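Long-range contact in SmhB (Serratia marcescens, PDB 6ZZH), which probably acts as the B component of a multi-part pore-forming toxin related to the Bacillus haemolytic enterotoxins: residues L159-R164 and R245-L250. Sequence-based numbering, arbitrary orientation.
Sequences LEQLNR and RDRSQL
R247 reaches from the loop 245-250 to residues 159-164 of helix 156-185 and lays its guanidinium against L162. One face of the group rests on the backbone of L162, whose CA lies 3.6 Å from the plane, beside NH1 at the rim of the group. The CG methylene of Q161 comes up level with the guanidinium plane, 3.6 Å from NH1, and the amide of Q161 is turned 50° from the guanidinium. The side chains of L162 and R247 run antiparallel alongside each other, which brings L162 CD1 to 3.7 Å from R247 NH2. The bend of the arginine chain at chi2 (55°) brings the guanidinium up to L162 and Q161. Two polar partners just beyond the segments fix its rotation: NH1 forms a salt bridge with D165, one residue further along the same helix, and NH2 donates to the carbonyl oxygen of L243, near the end of helix 230-245.

The other methyl of L162 makes the apolar contact. With CG anti to the backbone N (chi1 171°), its CD2 meets L250 CD2 at 3.8 Å, and the same methyl of L250 stands 4.2 Å from L159 CA. L159 and L162 also pack on helix 252-300.

Two overlapping type I turns, R245 to S248 and R247 to L250, form the connection between helices 230-245 and 252-300, which is thus fastened to helix 156-185 at one end of an elongated helical bundle, as in the HBL-type toxins.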
loop_
_atom_site.group_PDB
_atom_site.type_symbol
_atom_site.label_atom_id
_atom_site.label_comp_id
_atom_site.label_asym_id
_atom_site.label_seq_id
_atom_site.Cartn_x
_atom_site.Cartn_y
_atom_site.Cartn_z
ATOM N N LEU A 159 19.262 -17.607 14.161
ATOM C CA LEU A 159 17.865 -17.407 13.724
ATOM C C LEU A 159 17.509 -15.930 13.862
ATOM O O LEU A 159 16.964 -15.349 12.929
ATOM C CB LEU A 159 16.916 -18.262 14.572
ATOM C CG LEU A 159 15.433 -17.930 14.342
ATOM C CD1 LEU A 159 15.036 -18.215 12.886
ATOM C CD2 LEU A 159 14.538 -18.653 15.328
ATOM N N GLU A 160 17.760 -15.353 15.025
ATOM C CA GLU A 160 17.357 -13.969 15.326
ATOM C C GLU A 160 18.120 -13.005 14.410
ATOM O O GLU A 160 17.522 -12.013 13.919
ATOM C CB GLU A 160 17.538 -13.696 16.815
ATOM C CG GLU A 160 17.170 -12.275 17.171
ATOM C CD GLU A 160 15.780 -11.754 16.777
ATOM O OE1 GLU A 160 14.838 -12.573 16.483
ATOM O OE2 GLU A 160 15.649 -10.514 16.732
ATOM N N GLN A 161 19.387 -13.266 14.168
ATOM C CA GLN A 161 20.230 -12.467 13.250
ATOM C C GLN A 161 19.605 -12.465 11.855
ATOM O O GLN A 161 19.454 -11.393 11.267
ATOM C CB GLN A 161 21.616 -13.108 13.226
ATOM C CG GLN A 161 22.588 -12.380 12.338
ATOM C CD GLN A 161 22.813 -11.034 12.945
ATOM O OE1 GLN A 161 21.931 -10.170 12.943
ATOM N NE2 GLN A 161 24.029 -10.866 13.446
ATOM N N LEU A 162 19.227 -13.637 11.360
ATOM C CA LEU A 162 18.560 -13.790 10.044
ATOM C C LEU A 162 17.287 -12.948 10.049
ATOM O O LEU A 162 17.055 -12.189 9.068
ATOM C CB LEU A 162 18.259 -15.277 9.817
ATOM C CG LEU A 162 17.384 -15.608 8.607
ATOM C CD1 LEU A 162 17.954 -15.046 7.318
ATOM C CD2 LEU A 162 17.175 -17.104 8.479
ATOM N N ASN A 163 16.483 -13.057 11.120
ATOM C CA ASN A 163 15.209 -12.309 11.241
ATOM C C ASN A 163 15.503 -10.813 11.093
ATOM O O ASN A 163 14.805 -10.127 10.303
ATOM C CB ASN A 163 14.448 -12.676 12.534
ATOM C CG ASN A 163 13.817 -14.059 12.461
ATOM O OD1 ASN A 163 13.826 -14.717 11.413
ATOM N ND2 ASN A 163 13.298 -14.543 13.586
ATOM N N ARG A 164 16.481 -10.279 11.808
ATOM C CA ARG A 164 16.775 -8.820 11.710
ATOM C C ARG A 164 17.325 -8.488 10.317
ATOM O O ARG A 164 16.981 -7.456 9.791
ATOM C CB ARG A 164 17.741 -8.404 12.811
ATOM C CG ARG A 164 17.158 -8.644 14.183
ATOM C CD ARG A 164 18.146 -8.274 15.259
ATOM N NE ARG A 164 18.970 -9.357 15.852
ATOM C CZ ARG A 164 20.282 -9.599 15.650
ATOM N NH1 ARG A 164 21.028 -8.846 14.843
ATOM N NH2 ARG A 164 20.848 -10.618 16.284
ATOM N N ARG A 245 20.343 -17.531 1.383
ATOM C CA ARG A 245 21.381 -18.440 0.846
ATOM C C ARG A 245 22.481 -18.614 1.898
ATOM O O ARG A 245 22.901 -19.744 2.114
ATOM C CB ARG A 245 21.909 -17.865 -0.472
ATOM C CG ARG A 245 23.000 -18.690 -1.151
ATOM C CD ARG A 245 23.438 -18.131 -2.505
ATOM N NE ARG A 245 22.260 -18.043 -3.371
ATOM C CZ ARG A 245 21.678 -16.925 -3.838
ATOM N NH1 ARG A 245 22.183 -15.724 -3.602
ATOM N NH2 ARG A 245 20.593 -17.023 -4.583
ATOM N N ASP A 246 22.904 -17.529 2.543
ATOM C CA ASP A 246 24.004 -17.531 3.544
ATOM C C ASP A 246 23.617 -18.295 4.810
ATOM O O ASP A 246 24.487 -18.602 5.563
ATOM C CB ASP A 246 24.389 -16.101 3.924
ATOM C CG ASP A 246 25.024 -15.355 2.763
ATOM O OD1 ASP A 246 25.319 -15.985 1.733
ATOM O OD2 ASP A 246 25.192 -14.145 2.877
ATOM N N ARG A 247 22.344 -18.564 5.057
ATOM C CA ARG A 247 21.906 -19.335 6.252
ATOM C C ARG A 247 21.362 -20.694 5.797
ATOM O O ARG A 247 20.344 -21.137 6.351
ATOM C CB ARG A 247 20.849 -18.563 7.043
ATOM C CG ARG A 247 21.413 -17.586 8.062
ATOM C CD ARG A 247 22.388 -16.595 7.480
ATOM N NE ARG A 247 22.362 -15.413 8.329
ATOM C CZ ARG A 247 21.881 -14.210 8.001
ATOM N NH1 ARG A 247 21.930 -13.248 8.902
ATOM N NH2 ARG A 247 21.443 -13.929 6.788
ATOM N N SER A 248 21.977 -21.359 4.820
ATOM C CA SER A 248 21.519 -22.720 4.415
ATOM C C SER A 248 21.991 -23.787 5.433
ATOM O O SER A 248 21.670 -24.968 5.212
ATOM C CB SER A 248 21.918 -23.056 3.002
ATOM O OG SER A 248 23.313 -23.311 2.927
ATOM N N GLN A 249 22.717 -23.415 6.502
ATOM C CA GLN A 249 23.122 -24.343 7.599
ATOM C C GLN A 249 21.986 -24.447 8.629
ATOM O O GLN A 249 22.032 -25.358 9.468
ATOM C CB GLN A 249 24.428 -23.939 8.305
ATOM C CG GLN A 249 24.316 -22.788 9.306
ATOM C CD GLN A 249 24.073 -21.457 8.638
ATOM O OE1 GLN A 249 24.126 -21.324 7.410
ATOM N NE2 GLN A 249 23.792 -20.453 9.448
ATOM N N LEU A 250 21.033 -23.520 8.611
ATOM C CA LEU A 250 19.840 -23.572 9.490
ATOM C C LEU A 250 18.957 -24.702 8.994
ATOM O O LEU A 250 19.074 -25.079 7.836
ATOM C CB LEU A 250 19.074 -22.253 9.459
ATOM C CG LEU A 250 19.242 -21.403 10.712
ATOM C CD1 LEU A 250 20.714 -21.255 11.063
ATOM C CD2 LEU A 250 18.575 -20.047 10.526
#